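VP5 (Halorubrum pleomorphic virus 6, PDB 6QGL) is a viral envelope protein of a haloarchaeal pleomorphic virus and probably mediates fusion of the viral envelope with the host cell membrane. Local coordinates at residues W123-T126 with V127-L130; A234-T237 with E238-V242. One frame throughout, in Å; residues are numbered along the deposited sequence.

Contact 1. Residues W123-T126 with V127-L130; sequences WNET and VREL
W123 and V127 meet one turn apart on the helix 97-140, where an i to i+4 CH-pi contact runs alongside the backbone bond V127 N to W123 O (3.0 Å). The indole leaves the backbone with CG anti to N (chi1 163°), which turns it out from the helix with a lean toward V127. There V127 CG2 sits over one face, 3.5 Å from the centroid of the six-membered ring of W123, with CE2 its nearest ring atom. At the indole's rim NE1 gives its N-H to L184 O, and W232 packs edge-to-face with the ring.

N124 takes the next backbone bond, from R128 N, and its CB touches R128 NH2 at 3.7 Å. Its amide turns aside from the arginine, bonded to L184 N and T182 O of the strand 180-189, so the strand rather than R128 takes its polar end.

E125 answers R128 from one turn before. Its chain bends at chi2 (51°) and brings E125 OE1 to 3.3 Å from R128 NH1, a salt bridge whose hydrogen bond is weak. The carboxylate and guanidinium planes stand 75° apart, far from the flat two-pronged pairing, which is consistent with a loose grip on the exposed side of the helix.

T126 sits on a buried side, its OG1 shared between S122 O and N61 ND2. T126 O accepts L130 N and is also reached by a water. That same water donates to E129 OE1 at 2.7 Å, bridging the backbone to a carboxylate oxygen that also forms a salt bridge with R57 NE.

Contact 2. Residues A234-T237 with E238-V242; sequences AVET and EMDTV
T241 folds back on T237 through a side-chain to backbone bond: OG1 gives its proton to T237 O at 2.8 Å, a common arrangement for a threonine within a helix. T241 N reaches T237 O at 3.1 Å from the opposite face of the carbonyl plane, so two donors grip one acceptor. OG1 can do this because it stands beside its own backbone N (chi1 -55°), turned back down the helix. The other i to i+4 backbone bonds, from E238, M239 and D240 to A234, V235 and E236, complete the turn.

On another side of the helix E236 and D240 bring two carboxylates together. E236 OE2 lies 3.3 Å from D240 OD1, with the carboxylate planes 83° apart. Nearby cations probably make this tolerable: R116 forms a salt bridge with D240 OD1, and both R116 and K207 make long, weak ion pairs with E236 OE2. Y120 OH bonds the other oxygen, E236 OE1, and probably helps fix the carboxylate's rotation.

Buried against the neighbouring helix are the apolar V235 and M239. M239 bends at chi3 and lays CE against V235 CG1 at 3.8 Å, the two side chains slanting across each other. Both press on F119 of the helix 97-140, with V115 also touching M239, while V242 touches V75 and E76 of the helix 73-92; the helix 229-257 is thereby packed in a bundle of long helices.

How the contacts relate
From the N terminus the chain first builds the helices 43-66 and 73-92, then the long helix 97-140 that carries contact 1. It next runs through the antiparallel sheet that includes strands 166-174 and 180-189 before entering the helix 229-257, which holds contact 2. Each contact is local, linking residues three or four apart on one helix, so neither closes a loop; they follow in series, without nesting or crossing. The nearest atoms of contacts 1 and 2 are about 9 Å apart, but W123 of contact 1 meets W232 on the helix that carries contact 2. Contact 1 ties its helix to the sheet and the helix 43-66, whereas contact 2 leans on an earlier part of helix 97-140.

Contact 1. Residues W123-T126 with V127-L130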
ATOM      1  N   TRP A 123       9.264   8.554   4.169  1.00 47.55           N
ATOM      2  CA  TRP A 123       8.987   9.994   4.106  1.00 46.97           C
ATOM      3  C   TRP A 123      10.246  10.686   3.593  1.00 51.73           C
ATOM      4  O   TRP A 123      10.169  11.471   2.650  1.00 51.34           O
ATOM      5  CB  TRP A 123       8.585  10.562   5.484  1.00 45.34           C
ATOM      6  CG  TRP A 123       8.692  12.060   5.573  1.00 46.17           C
ATOM      7  CD1 TRP A 123       9.724  12.779   6.106  1.00 49.32           C
ATOM      8  CD2 TRP A 123       7.770  13.018   5.038  1.00 45.97           C
ATOM      9  NE1 TRP A 123       9.491  14.126   5.954  1.00 48.77           N
ATOM     10  CE2 TRP A 123       8.287  14.303   5.325  1.00 50.03           C
ATOM     11  CE3 TRP A 123       6.536  12.917   4.372  1.00 47.28           C
ATOM     12  CZ2 TRP A 123       7.625  15.477   4.951  1.00 49.53           C
ATOM     13  CZ3 TRP A 123       5.878  14.081   4.011  1.00 48.93           C
ATOM     14  CH2 TRP A 123       6.427  15.341   4.288  1.00 49.76           C
ATOM     15  N   ASN A 124      11.407  10.364   4.203  1.00 48.97           N
ATOM     16  CA  ASN A 124      12.717  10.899   3.845  1.00 49.36           C
ATOM     17  C   ASN A 124      13.025  10.706   2.375  1.00 54.39           C
ATOM     18  O   ASN A 124      13.491  11.649   1.738  1.00 54.68           O
ATOM     19  CB  ASN A 124      13.811  10.283   4.716  1.00 49.91           C
ATOM     20  CG  ASN A 124      13.845  10.826   6.131  1.00 63.23           C
ATOM     21  OD1 ASN A 124      13.091  11.734   6.517  1.00 52.93           O
ATOM     22  ND2 ASN A 124      14.739  10.287   6.937  1.00 55.07           N
ATOM     23  N   GLU A 125      12.717   9.514   1.820  1.00 51.34           N
ATOM     24  CA  GLU A 125      12.932   9.224   0.402  1.00 51.74           C
ATOM     25  C   GLU A 125      12.020  10.070  -0.499  1.00 55.15           C
ATOM     26  O   GLU A 125      12.490  10.574  -1.520  1.00 55.11           O
ATOM     27  CB  GLU A 125      12.779   7.722   0.108  1.00 53.71           C
ATOM     28  CG  GLU A 125      13.316   7.294  -1.252  1.00 65.62           C
ATOM     29  CD  GLU A 125      14.731   7.725  -1.598  1.00 85.86           C
ATOM     30  OE1 GLU A 125      15.648   7.493  -0.775  1.00 83.16           O
ATOM     31  OE2 GLU A 125      14.921   8.296  -2.696  1.00 76.94           O
ATOM     32  N   THR A 126      10.736  10.244  -0.108  1.00 50.85           N
ATOM     33  CA  THR A 126       9.751  11.044  -0.853  1.00 50.22           C
ATOM     34  C   THR A 126      10.265  12.484  -0.986  1.00 54.30           C
ATOM     35  O   THR A 126      10.290  13.055  -2.078  1.00 54.23           O
ATOM     36  CB  THR A 126       8.379  11.010  -0.127  1.00 54.87           C
ATOM     37  OG1 THR A 126       7.975   9.656   0.092  1.00 53.28           O
ATOM     38  CG2 THR A 126       7.290  11.764  -0.881  1.00 52.72           C
ATOM     39  N   VAL A 127      10.704  13.030   0.144  1.00 50.86           N
ATOM     40  CA  VAL A 127      11.206  14.381   0.347  1.00 50.77           C
ATOM     41  C   VAL A 127      12.585  14.581  -0.329  1.00 54.33           C
ATOM     42  O   VAL A 127      12.815  15.649  -0.898  1.00 54.06           O
ATOM     43  CB  VAL A 127      11.158  14.656   1.871  1.00 54.88           C
ATOM     44  CG1 VAL A 127      11.732  16.006   2.245  1.00 55.24           C
ATOM     45  CG2 VAL A 127       9.725  14.561   2.358  1.00 54.55           C
ATOM     46  N   ARG A 128      13.460  13.546  -0.334  1.00 50.85           N
ATOM     47  CA  ARG A 128      14.765  13.590  -1.016  1.00 51.13           C
ATOM     48  C   ARG A 128      14.572  13.571  -2.520  1.00 54.18           C
ATOM     49  O   ARG A 128      15.332  14.223  -3.235  1.00 54.61           O
ATOM     50  CB  ARG A 128      15.653  12.396  -0.632  1.00 51.96           C
ATOM     51  CG  ARG A 128      16.484  12.626   0.605  1.00 61.24           C
ATOM     52  CD  ARG A 128      17.705  11.713   0.701  1.00 70.64           C
ATOM     53  NE  ARG A 128      17.418  10.283   0.899  1.00 77.43           N
ATOM     54  CZ  ARG A 128      17.159   9.719   2.074  1.00 85.92           C
ATOM     55  NH1 ARG A 128      16.885   8.426   2.148  1.00 73.06           N
ATOM     56  NH2 ARG A 128      17.132  10.452   3.176  1.00 68.88           N
ATOM     57  N   GLU A 129      13.573  12.794  -2.998  1.00 49.59           N
ATOM     58  CA  GLU A 129      13.222  12.667  -4.411  1.00 49.54           C
ATOM     59  C   GLU A 129      12.743  14.009  -4.938  1.00 53.38           C
ATOM     60  O   GLU A 129      13.218  14.432  -5.988  1.00 53.67           O
ATOM     61  CB  GLU A 129      12.155  11.582  -4.618  1.00 50.77           C
ATOM     62  CG  GLU A 129      11.790  11.317  -6.068  1.00 58.34           C
ATOM     63  CD  GLU A 129      10.696  10.284  -6.240  1.00 72.47           C
ATOM     64  OE1 GLU A 129       9.577  10.512  -5.725  1.00 65.70           O
ATOM     65  OE2 GLU A 129      10.957   9.247  -6.890  1.00 62.50           O
ATOM     66  N   LEU A 130      11.839  14.694  -4.197  1.00 49.49           N
ATOM     67  CA  LEU A 130      11.338  16.014  -4.588  1.00 49.47           C
ATOM     68  C   LEU A 130      12.498  16.986  -4.789  1.00 54.75           C
ATOM     69  O   LEU A 130      12.513  17.690  -5.795  1.00 55.10           O
ATOM     70  CB  LEU A 130      10.301  16.572  -3.591  1.00 49.18           C
ATOM     71  CG  LEU A 130       9.741  17.984  -3.880  1.00 54.01           C
ATOM     72  CD1 LEU A 130       9.073  18.067  -5.252  1.00 54.46           C
ATOM     73  CD2 LEU A 130       8.777  18.415  -2.815  1.00 56.23           C
TER
HETATM   74  O   HOH W   1       8.741  12.782  -4.482  1.00 55.32           O

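Contact 2. Residues A234-T237 with E238-V242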
ATOM      1  N   ALA A 234      -1.877  11.083  10.020  1.00 53.73           N
ATOM      2  CA  ALA A 234      -2.915  10.126  10.411  1.00 53.99           C
ATOM      3  C   ALA A 234      -2.272   8.817  10.866  1.00 57.29           C
ATOM      4  O   ALA A 234      -2.605   8.318  11.942  1.00 57.10           O
ATOM      5  CB  ALA A 234      -3.869   9.874   9.254  1.00 55.52           C
ATOM      6  N   VAL A 235      -1.302   8.310  10.082  1.00 53.33           N
ATOM      7  CA  VAL A 235      -0.556   7.081  10.377  1.00 52.69           C
ATOM      8  C   VAL A 235       0.330   7.309  11.610  1.00 56.40           C
ATOM      9  O   VAL A 235       0.409   6.431  12.472  1.00 56.00           O
ATOM     10  CB  VAL A 235       0.259   6.579   9.148  1.00 56.25           C
ATOM     11  CG1 VAL A 235       0.869   5.202   9.414  1.00 55.90           C
ATOM     12  CG2 VAL A 235      -0.602   6.541   7.888  1.00 56.78           C
ATOM     13  N   GLU A 236       0.958   8.500  11.703  1.00 53.01           N
ATOM     14  CA  GLU A 236       1.818   8.893  12.819  1.00 52.74           C
ATOM     15  C   GLU A 236       1.063   8.865  14.152  1.00 58.01           C
ATOM     16  O   GLU A 236       1.514   8.197  15.084  1.00 57.49           O
ATOM     17  CB  GLU A 236       2.444  10.279  12.559  1.00 54.02           C
ATOM     18  CG  GLU A 236       3.102  10.933  13.768  1.00 62.72           C
ATOM     19  CD  GLU A 236       4.342  10.273  14.346  1.00 76.90           C
ATOM     20  OE1 GLU A 236       5.064   9.580  13.594  1.00 64.62           O
ATOM     21  OE2 GLU A 236       4.606  10.474  15.555  1.00 70.53           O
ATOM     22  N   THR A 237      -0.086   9.573  14.228  1.00 56.23           N
ATOM     23  CA  THR A 237      -0.921   9.657  15.434  1.00 57.30           C
ATOM     24  C   THR A 237      -1.492   8.299  15.833  1.00 61.60           C
ATOM     25  O   THR A 237      -1.620   8.024  17.025  1.00 61.66           O
ATOM     26  CB  THR A 237      -2.001  10.736  15.301  1.00 68.46           C
ATOM     27  OG1 THR A 237      -2.770  10.493  14.124  1.00 70.55           O
ATOM     28  CG2 THR A 237      -1.420  12.144  15.266  1.00 66.95           C
ATOM     29  N   GLU A 238      -1.803   7.442  14.839  1.00 58.47           N
ATOM     30  CA  GLU A 238      -2.315   6.093  15.060  1.00 58.89           C
ATOM     31  C   GLU A 238      -1.209   5.190  15.606  1.00 62.45           C
ATOM     32  O   GLU A 238      -1.468   4.379  16.497  1.00 61.79           O
ATOM     33  CB  GLU A 238      -2.894   5.520  13.766  1.00 60.81           C
ATOM     34  CG  GLU A 238      -4.325   5.944  13.483  1.00 74.72           C
ATOM     35  CD  GLU A 238      -4.731   5.945  12.018  1.00 99.88           C
ATOM     36  OE1 GLU A 238      -4.295   5.039  11.274  1.00 98.47           O
ATOM     37  OE2 GLU A 238      -5.489   6.856  11.613  1.00 95.02           O
ATOM     38  N   MET A 239       0.029   5.362  15.092  1.00 59.27           N
ATOM     39  CA  MET A 239       1.222   4.633  15.524  1.00 59.19           C
ATOM     40  C   MET A 239       1.505   4.942  16.995  1.00 62.96           C
ATOM     41  O   MET A 239       1.779   4.019  17.763  1.00 62.88           O
ATOM     42  CB  MET A 239       2.418   5.038  14.657  1.00 61.34           C
ATOM     43  CG  MET A 239       3.402   3.933  14.404  1.00 65.45           C
ATOM     44  SD  MET A 239       4.581   4.428  13.112  1.00 69.72           S
ATOM     45  CE  MET A 239       3.703   3.953  11.683  1.00 66.79           C
ATOM     46  N   ASP A 240       1.392   6.233  17.394  1.00 59.42           N
ATOM     47  CA  ASP A 240       1.592   6.678  18.778  1.00 59.33           C
ATOM     48  C   ASP A 240       0.563   6.025  19.691  1.00 63.62           C
ATOM     49  O   ASP A 240       0.938   5.522  20.752  1.00 63.74           O
ATOM     50  CB  ASP A 240       1.501   8.216  18.895  1.00 61.50           C
ATOM     51  CG  ASP A 240       2.631   8.999  18.265  1.00 69.17           C
ATOM     52  OD1 ASP A 240       3.670   8.397  17.960  1.00 68.79           O
ATOM     53  OD2 ASP A 240       2.476  10.221  18.086  1.00 74.63           O
ATOM     54  N   THR A 241      -0.721   6.004  19.258  1.00 60.09           N
ATOM     55  CA  THR A 241      -1.836   5.407  19.989  1.00 60.29           C
ATOM     56  C   THR A 241      -1.559   3.931  20.264  1.00 63.72           C
ATOM     57  O   THR A 241      -1.639   3.499  21.413  1.00 63.74           O
ATOM     58  CB  THR A 241      -3.164   5.618  19.215  1.00 66.20           C
ATOM     59  OG1 THR A 241      -3.353   7.011  18.963  1.00 64.44           O
ATOM     60  CG2 THR A 241      -4.373   5.065  19.955  1.00 64.18           C
ATOM     61  N   VAL A 242      -1.212   3.182  19.211  1.00 59.73           N
ATOM     62  CA  VAL A 242      -0.921   1.754  19.229  1.00 59.35           C
ATOM     63  C   VAL A 242       0.207   1.418  20.211  1.00 62.71           C
ATOM     64  O   VAL A 242      -0.008   0.578  21.079  1.00 62.97           O
ATOM     65  CB  VAL A 242      -0.674   1.236  17.784  1.00 63.09           C
ATOM     66  CG1 VAL A 242       0.096  -0.081  17.762  1.00 63.05           C
ATOM     67  CG2 VAL A 242      -1.990   1.102  17.030  1.00 63.51           C
TER